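Local coordinates for protein Tp0751 (Treponema pallidum, PDB 5JK2) that probably acts as a surface adhesin with a non-canonical lipocalin fold, mediating attachment to extracellular matrix components and interactions with host cells, at residues His48-Leu53 against Lys100-Leu105; Ala77-Ser82 against Arg116-Thr121; Arg131-Glu134 against Leu139-Gly142. The protein carries 1 engineered substitution. One frame throughout, in Å; residues are numbered along the deposited sequence.

From the N terminus of this piece of the protein, helix 26-39 comes first, followed by H48-L53, which leads into strand 52-56. All three contacts belong to its Pallilysin beta-barrel domain, an eight-stranded antiparallel barrel. Interaction 1 brings K100-L105 of strand 101-108 back to that lead-in and closes a loop of 46 residues. Interaction 2 joins A77-S82, within that loop, to R116-T121, beyond it, across 33 residues, so the two cross. They touch because strands 101-108 and 115-122 are sheet neighbours; in the interior L50 also packs on V120. Interaction 3 follows in series and closes a four-residue loop, R131-E134 against L139-G142. Neighbouring strands 115-122 and 127-135 tie it to interaction 2.

Interaction 1 of 3, residues His48-Leu53 against Lys100-Leu105; sequences HLLAGL and KTVSFL
L50 and F104 each carry CG anti to their own carbonyl carbon, with chi1 of -70° and -69°. In V102 the branch that touches, CG2, has the same placement, while CG1 is anti to the backbone N. With these torsions one methyl of L50 reaches both residues of the strand. L50 CD1 comes in at the edge of the F104 ring, near its plane. It lies 3.7 Å from F104 CZ, and F104 CE2 is equally near. The same methyl rests 3.9 Å from V102 CG2. L50 and F104 approach from opposite directions, so their ends meet between the two backbones. These are well apart, with L50 CA and V102 CA 9.3 Å from each other.

All three residues are buried, and the contact is purely apolar. Its area is small, 95 Å² over both sides. Neighbours complete the packing: L50 also touches V120 and F122, and F104 touches V92 and A95. The backbone of L50 is held as well, since its O accepts a hydrogen bond from W54 NE1. The contact joins the segment leading into strand 52-56 to the inner face of strand 101-108, an apolar interior packing belonging to the closed antiparallel barrel of the lipocalin-like fold.

Interaction 2 of 3, residues Ala77-Ser82 against Arg116-Thr121; sequences AEITFS and RRLEVT
This is a buried contact across the interior of the lipocalin-like barrel, part apolar and part cation-pi. I79 and F81 of strand 78-83 meet R116 and L118 of strand 115-122. The two strands are not neighbours in the sheet. Their short segments run almost at right angles, 93° between directions, and their axes come no closer than 11.1 Å. Side chains alone bridge the gap, and no hydrogen bond joins the segments.

The cation-pi pair is F81 with R116. The guanidinium stands nearly upright on the ring, the two planes 86° apart. R116 CZ lies 4.5 Å from the centroid of the F81 ring, over its face. R116 NH1 is the atom that comes down on this face, offset toward the rim. The bend at chi3 of R116, -72°, turns the guanidinium back over the ring, while R116 CD packs 3.7 Å from F81 CZ.

The charge of R116 also has acidic partners. NH1 forms a salt bridge with E88, which probably helps to fix the rotation of the guanidinium. E134 is the partner of NE, but the spacing of R116 NE and E134 OE1 is implausibly short and its detail doubtful. The F81 ring is also met edge-to-face by W147, and F90 meets it with the ring planes steeply inclined.

L118 supplies the apolar half of the contact with its two methyls. L118 CD2 lies 4.2 Å from I79 CD1, methyl against methyl. L118 CD1 approaches the F81 ring at its edge, near the ring plane, 4.1 Å from F81 CE2.

Interaction 3 of 3, residues Arg131-Glu134 against Leu139-Gly142; sequences RAVE and LKIG
Two hydrogen bonds join R131-E134 to L139-G142, and they differ in quality. The better one runs between backbones: I141 N donates to E134 O at 3.1 Å, with an N-H...O angle of 157°. The second comes from a side chain. R131 NH2 reaches G142 O at 3.2 Å, but the angle at the hydrogen is 122° and the bond is weak. The guanidinium meets this oxygen obliquely. R131 gets there because its chain bends at chi2, 78°, which turns the guanidinium toward the loop.

In the lipocalin-like barrel, R131-E134 belongs to strand 127-135. L139-G142 lies in the connection from this strand to 149-153 and has no regular secondary structure. The chain therefore folds back beside the strand it has just left. This is a surface contact whose centre is about 15 Å from the centre of the chain.

The van der Waals contacts gather round V133 CG1. This branch, anti to the backbone N, is the one turned to the loop. V133 CG1 packs 3.6 Å from G142 CA. The backbone oxygen I141 O lies beside the methyl, 3.7 Å from V133 CG1. From the K140 side, the aliphatic chain runs past this methyl, extended beyond CG, with K140 CD 3.9 Å from V133 CG1. K140 CB in turn lies near E134 O.

The carboxylate of E134 leads away from the loop, to R116. The spacing of E134 OE1 and R116 NE is implausibly short, so the detail of that pairing is doubtful. R131 NH1 has a long, weak ion pair with D148. R131 NH2 and K140 NZ, of like charge, stay 6.5 Å apart.

Interaction 1 of 3, residues His48-Leu53 against Lys100-Leu105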
loop_
_atom_site.group_PDB
_atom_site.type_symbol
_atom_site.label_atom_id
_atom_site.label_comp_id
_atom_site.label_asym_id
_atom_site.label_seq_id
_atom_site.Cartn_x
_atom_site.Cartn_y
_atom_site.Cartn_z
ATOM N N HIS A 48 -6.216 -5.713 -5.489
ATOM C CA HIS A 48 -6.897 -4.950 -6.523
ATOM C C HIS A 48 -7.519 -3.683 -5.941
ATOM O O HIS A 48 -7.740 -2.702 -6.653
ATOM C CB HIS A 48 -7.960 -5.816 -7.200
ATOM C CG HIS A 48 -8.298 -5.386 -8.593
ATOM N ND1 HIS A 48 -9.032 -6.168 -9.459
ATOM C CD2 HIS A 48 -7.995 -4.253 -9.276
ATOM C CE1 HIS A 48 -9.170 -5.537 -10.611
ATOM N NE2 HIS A 48 -8.552 -4.375 -10.528
ATOM N N LEU A 49 -7.782 -3.705 -4.638
ATOM C CA LEU A 49 -8.317 -2.538 -3.947
ATOM C C LEU A 49 -7.233 -1.501 -3.674
ATOM O O LEU A 49 -7.534 -0.328 -3.463
ATOM C CB LEU A 49 -8.978 -2.948 -2.629
ATOM C CG LEU A 49 -10.348 -3.629 -2.706
ATOM C CD1 LEU A 49 -10.782 -4.092 -1.326
ATOM C CD2 LEU A 49 -11.391 -2.696 -3.309
ATOM N N LEU A 50 -5.975 -1.930 -3.672
ATOM C CA LEU A 50 -4.870 -1.026 -3.365
ATOM C C LEU A 50 -4.489 -0.158 -4.554
ATOM O O LEU A 50 -4.007 0.963 -4.379
ATOM C CB LEU A 50 -3.645 -1.812 -2.898
ATOM C CG LEU A 50 -3.773 -2.464 -1.522
ATOM C CD1 LEU A 50 -2.588 -3.363 -1.253
ATOM C CD2 LEU A 50 -3.894 -1.404 -0.440
ATOM N N ALA A 51 -4.696 -0.685 -5.757
ATOM C CA ALA A 51 -4.352 0.026 -6.983
ATOM C C ALA A 51 -4.944 1.433 -6.996
ATOM O O ALA A 51 -6.153 1.606 -7.152
ATOM C CB ALA A 51 -4.829 -0.756 -8.191
ATOM N N GLY A 52 -4.081 2.430 -6.817
ATOM C CA GLY A 52 -4.496 3.820 -6.841
ATOM C C GLY A 52 -3.737 4.677 -5.849
ATOM O O GLY A 52 -2.763 4.233 -5.249
ATOM N N LEU A 53 -4.199 5.911 -5.677
ATOM C CA LEU A 53 -3.548 6.878 -4.806
ATOM C C LEU A 53 -4.084 6.802 -3.385
ATOM O O LEU A 53 -5.291 6.695 -3.180
ATOM C CB LEU A 53 -3.749 8.291 -5.351
ATOM C CG LEU A 53 -3.181 9.438 -4.517
ATOM C CD1 LEU A 53 -1.674 9.332 -4.427
ATOM C CD2 LEU A 53 -3.600 10.769 -5.119
ATOM N N LYS A 100 -6.858 -9.874 6.182
ATOM C CA LYS A 100 -7.063 -8.458 5.880
ATOM C C LYS A 100 -5.739 -7.708 5.783
ATOM O O LYS A 100 -5.683 -6.495 6.011
ATOM C CB LYS A 100 -7.947 -7.810 6.947
ATOM C CG LYS A 100 -9.334 -8.420 7.041
ATOM C CD LYS A 100 -10.179 -7.742 8.109
ATOM C CE LYS A 100 -11.660 -8.023 7.897
ATOM N NZ LYS A 100 -12.487 -7.670 9.085
ATOM N N THR A 101 -4.681 -8.432 5.436
ATOM C CA THR A 101 -3.344 -7.857 5.388
ATOM C C THR A 101 -2.583 -8.261 4.131
ATOM O O THR A 101 -2.363 -9.446 3.880
ATOM C CB THR A 101 -2.516 -8.282 6.611
ATOM O OG1 THR A 101 -3.276 -8.061 7.805
ATOM C CG2 THR A 101 -1.213 -7.494 6.684
ATOM N N VAL A 102 -2.186 -7.263 3.348
ATOM C CA VAL A 102 -1.261 -7.471 2.241
ATOM C C VAL A 102 0.147 -7.147 2.724
ATOM O O VAL A 102 0.395 -6.058 3.241
ATOM C CB VAL A 102 -1.599 -6.595 1.025
ATOM C CG1 VAL A 102 -0.744 -6.992 -0.171
ATOM C CG2 VAL A 102 -3.073 -6.713 0.680
ATOM N N SER A 103 1.062 -8.095 2.557
ATOM C CA SER A 103 2.442 -7.921 2.994
ATOM C C SER A 103 3.383 -7.864 1.799
ATOM O O SER A 103 3.550 -8.848 1.078
ATOM C CB SER A 103 2.851 -9.052 3.937
ATOM O OG SER A 103 2.234 -8.900 5.204
ATOM N N PHE A 104 4.000 -6.704 1.604
ATOM C CA PHE A 104 4.859 -6.465 0.453
ATOM C C PHE A 104 6.340 -6.610 0.768
ATOM O O PHE A 104 6.784 -6.300 1.873
ATOM C CB PHE A 104 4.621 -5.063 -0.100
ATOM C CG PHE A 104 3.289 -4.885 -0.753
ATOM C CD1 PHE A 104 3.127 -5.153 -2.101
ATOM C CD2 PHE A 104 2.202 -4.435 -0.026
ATOM C CE1 PHE A 104 1.904 -4.983 -2.712
ATOM C CE2 PHE A 104 0.975 -4.263 -0.631
ATOM C CZ PHE A 104 0.826 -4.537 -1.976
ATOM N N LEU A 105 7.095 -7.081 -0.221
ATOM C CA LEU A 105 8.551 -6.989 -0.204
ATOM C C LEU A 105 8.955 -6.223 -1.451
ATOM O O LEU A 105 8.906 -6.756 -2.559
ATOM C CB LEU A 105 9.215 -8.372 -0.165
ATOM C CG LEU A 105 10.736 -8.453 0.054
ATOM C CD1 LEU A 105 11.521 -8.123 -1.212
ATOM C CD2 LEU A 105 11.193 -7.556 1.203
#

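Interaction 2 of 3, residues Ala77-Ser82 against Arg116-Thr121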
loop_
_atom_site.group_PDB
_atom_site.type_symbol
_atom_site.label_atom_id
_atom_site.label_comp_id
_atom_site.label_asym_id
_atom_site.label_seq_id
_atom_site.Cartn_x
_atom_site.Cartn_y
_atom_site.Cartn_z
ATOM N N ALA A 77 3.537 -3.155 -11.074
ATOM C CA ALA A 77 3.827 -3.747 -9.772
ATOM C C ALA A 77 4.868 -2.921 -9.022
ATOM O O ALA A 77 5.924 -3.426 -8.638
ATOM C CB ALA A 77 4.301 -5.180 -9.938
ATOM N N GLU A 78 4.558 -1.642 -8.842
ATOM C CA GLU A 78 5.429 -0.706 -8.149
ATOM C C GLU A 78 4.677 -0.032 -7.017
ATOM O O GLU A 78 3.450 -0.098 -6.947
ATOM C CB GLU A 78 5.957 0.355 -9.114
ATOM C CG GLU A 78 7.012 -0.149 -10.078
ATOM C CD GLU A 78 7.276 0.823 -11.209
ATOM O OE1 GLU A 78 6.498 1.789 -11.360
ATOM O OE2 GLU A 78 8.262 0.623 -11.949
ATOM N N ILE A 79 5.421 0.618 -6.132
ATOM C CA ILE A 79 4.824 1.423 -5.082
ATOM C C ILE A 79 5.631 2.701 -4.950
ATOM O O ILE A 79 6.802 2.674 -4.568
ATOM C CB ILE A 79 4.770 0.679 -3.738
ATOM C CG1 ILE A 79 3.875 -0.562 -3.854
ATOM C CG2 ILE A 79 4.248 1.605 -2.643
ATOM C CD1 ILE A 79 3.957 -1.505 -2.669
ATOM N N THR A 80 4.995 3.817 -5.284
ATOM C CA THR A 80 5.660 5.107 -5.268
ATOM C C THR A 80 5.417 5.797 -3.937
ATOM O O THR A 80 4.280 5.911 -3.481
ATOM C CB THR A 80 5.171 6.014 -6.420
ATOM O OG1 THR A 80 3.963 6.682 -6.036
ATOM C CG2 THR A 80 4.926 5.199 -7.686
ATOM N N PHE A 81 6.505 6.245 -3.321
ATOM C CA PHE A 81 6.459 6.926 -2.034
ATOM C C PHE A 81 6.764 8.402 -2.211
ATOM O O PHE A 81 7.833 8.755 -2.699
ATOM C CB PHE A 81 7.467 6.313 -1.066
ATOM C CG PHE A 81 7.266 4.850 -0.825
ATOM C CD1 PHE A 81 7.670 3.916 -1.765
ATOM C CD2 PHE A 81 6.694 4.406 0.353
ATOM C CE1 PHE A 81 7.492 2.567 -1.538
ATOM C CE2 PHE A 81 6.516 3.062 0.587
ATOM C CZ PHE A 81 6.915 2.138 -0.360
ATOM N N SER A 82 5.837 9.259 -1.792
ATOM C CA SER A 82 5.971 10.698 -2.002
ATOM C C SER A 82 5.658 11.525 -0.761
ATOM O O SER A 82 4.713 11.242 -0.028
ATOM C CB SER A 82 5.055 11.160 -3.138
ATOM O OG SER A 82 5.371 10.513 -4.356
ATOM N N ARG A 116 12.278 -2.415 1.062
ATOM C CA ARG A 116 11.300 -1.921 2.024
ATOM C C ARG A 116 10.144 -2.899 2.217
ATOM O O ARG A 116 9.488 -3.297 1.254
ATOM C CB ARG A 116 10.768 -0.560 1.570
ATOM C CG ARG A 116 9.820 0.108 2.551
ATOM C CD ARG A 116 9.550 1.548 2.162
ATOM N NE ARG A 116 10.712 2.399 2.404
ATOM C CZ ARG A 116 10.854 3.630 1.926
ATOM N NH1 ARG A 116 9.906 4.168 1.169
ATOM N NH2 ARG A 116 11.946 4.325 2.202
ATOM N N ARG A 117 9.906 -3.282 3.469
ATOM C CA ARG A 117 8.797 -4.164 3.818
ATOM C C ARG A 117 7.577 -3.360 4.232
ATOM O O ARG A 117 7.692 -2.376 4.960
ATOM C CB ARG A 117 9.196 -5.112 4.945
ATOM C CG ARG A 117 10.283 -6.082 4.547
ATOM C CD ARG A 117 10.500 -7.163 5.592
ATOM N NE ARG A 117 11.176 -8.328 5.022
ATOM C CZ ARG A 117 12.471 -8.374 4.722
ATOM N NH1 ARG A 117 12.991 -9.479 4.204
ATOM N NH2 ARG A 117 13.249 -7.319 4.932
ATOM N N LEU A 118 6.410 -3.799 3.775
ATOM C CA LEU A 118 5.165 -3.092 4.029
ATOM C C LEU A 118 4.136 -4.021 4.657
ATOM O O LEU A 118 4.091 -5.211 4.352
ATOM C CB LEU A 118 4.615 -2.499 2.727
ATOM C CG LEU A 118 4.355 -0.989 2.711
ATOM C CD1 LEU A 118 5.655 -0.222 2.884
ATOM C CD2 LEU A 118 3.657 -0.577 1.425
ATOM N N GLU A 119 3.316 -3.461 5.538
ATOM C CA GLU A 119 2.249 -4.210 6.190
ATOM C C GLU A 119 0.932 -3.457 6.065
ATOM O O GLU A 119 0.486 -2.798 7.003
ATOM C CB GLU A 119 2.585 -4.455 7.659
ATOM C CG GLU A 119 3.843 -5.283 7.879
ATOM C CD GLU A 119 3.687 -6.727 7.433
ATOM O OE1 GLU A 119 2.539 -7.170 7.219
ATOM O OE2 GLU A 119 4.718 -7.419 7.295
ATOM N N VAL A 120 0.318 -3.564 4.892
ATOM C CA VAL A 120 -0.926 -2.863 4.602
ATOM C C VAL A 120 -2.133 -3.601 5.169
ATOM O O VAL A 120 -2.536 -4.642 4.646
ATOM C CB VAL A 120 -1.129 -2.685 3.089
ATOM C CG1 VAL A 120 -2.371 -1.855 2.819
ATOM C CG2 VAL A 120 0.101 -2.045 2.463
ATOM N N THR A 121 -2.717 -3.041 6.223
ATOM C CA THR A 121 -3.878 -3.634 6.877
ATOM C C THR A 121 -5.132 -2.840 6.541
ATOM O O THR A 121 -5.271 -1.683 6.934
ATOM C CB THR A 121 -3.702 -3.688 8.406
ATOM O OG1 THR A 121 -2.478 -4.359 8.727
ATOM C CG2 THR A 121 -4.867 -4.421 9.060
#

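Interaction 3 of 3, residues Arg131-Glu134 against Leu139-Gly142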
loop_
_atom_site.group_PDB
_atom_site.type_symbol
_atom_site.label_atom_id
_atom_site.label_comp_id
_atom_site.label_asym_id
_atom_site.label_seq_id
_atom_site.Cartn_x
_atom_site.Cartn_y
_atom_site.Cartn_z
ATOM N N ARG A 131 2.342 -0.036 7.870
ATOM C CA ARG A 131 3.561 -0.103 8.660
ATOM C C ARG A 131 4.694 -0.403 7.691
ATOM O O ARG A 131 4.604 -1.336 6.895
ATOM C CB ARG A 131 3.447 -1.168 9.760
ATOM C CG ARG A 131 4.767 -1.727 10.304
ATOM C CD ARG A 131 5.446 -0.784 11.294
ATOM N NE ARG A 131 6.645 -1.392 11.876
ATOM C CZ ARG A 131 7.366 -0.860 12.861
ATOM N NH1 ARG A 131 7.022 0.304 13.396
ATOM N NH2 ARG A 131 8.436 -1.499 13.312
ATOM N N ALA A 132 5.749 0.401 7.754
ATOM C CA ALA A 132 6.873 0.264 6.838
ATOM C C ALA A 132 8.161 -0.008 7.602
ATOM O O ALA A 132 8.354 0.492 8.709
ATOM C CB ALA A 132 7.015 1.513 5.985
ATOM N N VAL A 133 9.032 -0.813 7.004
ATOM C CA VAL A 133 10.302 -1.172 7.618
ATOM C C VAL A 133 11.386 -1.278 6.558
ATOM O O VAL A 133 11.287 -2.092 5.640
ATOM C CB VAL A 133 10.205 -2.509 8.379
ATOM C CG1 VAL A 133 11.578 -2.947 8.887
ATOM C CG2 VAL A 133 9.215 -2.390 9.523
ATOM N N GLU A 134 12.430 -0.469 6.694
ATOM C CA GLU A 134 13.512 -0.485 5.724
ATOM C C GLU A 134 14.348 -1.748 5.880
ATOM O O GLU A 134 14.279 -2.440 6.893
ATOM C CB GLU A 134 14.399 0.757 5.865
ATOM C CG GLU A 134 13.925 1.978 5.085
ATOM C CD GLU A 134 13.769 1.711 3.602
ATOM O OE1 GLU A 134 12.656 1.340 3.180
ATOM O OE2 GLU A 134 14.754 1.886 2.854
ATOM N N LEU A 139 20.072 -6.982 6.430
ATOM C CA LEU A 139 19.335 -7.090 7.699
ATOM C C LEU A 139 18.295 -5.974 7.818
ATOM O O LEU A 139 18.611 -4.799 7.619
ATOM C CB LEU A 139 20.265 -7.042 8.922
ATOM C CG LEU A 139 19.541 -7.294 10.257
ATOM C CD1 LEU A 139 18.896 -8.676 10.282
ATOM C CD2 LEU A 139 20.486 -7.124 11.433
ATOM N N LYS A 140 17.064 -6.343 8.169
ATOM C CA LYS A 140 15.965 -5.390 8.251
ATOM C C LYS A 140 16.079 -4.559 9.527
ATOM O O LYS A 140 16.328 -5.094 10.604
ATOM C CB LYS A 140 14.619 -6.120 8.194
ATOM C CG LYS A 140 13.825 -6.156 9.499
ATOM C CD LYS A 140 12.434 -6.716 9.253
ATOM C CE LYS A 140 11.598 -6.784 10.534
ATOM N NZ LYS A 140 10.146 -6.997 10.263
ATOM N N ILE A 141 15.885 -3.250 9.394
ATOM C CA ILE A 141 16.054 -2.310 10.499
ATOM C C ILE A 141 14.758 -1.506 10.651
ATOM O O ILE A 141 14.406 -0.737 9.762
ATOM C CB ILE A 141 17.267 -1.381 10.241
ATOM C CG1 ILE A 141 18.550 -2.202 10.027
ATOM C CG2 ILE A 141 17.474 -0.414 11.391
ATOM C CD1 ILE A 141 19.324 -1.846 8.775
ATOM N N GLY A 142 14.070 -1.663 11.786
ATOM C CA GLY A 142 12.651 -1.349 11.870
ATOM C C GLY A 142 12.212 -0.486 13.040
ATOM O O GLY A 142 11.484 -0.945 13.923
#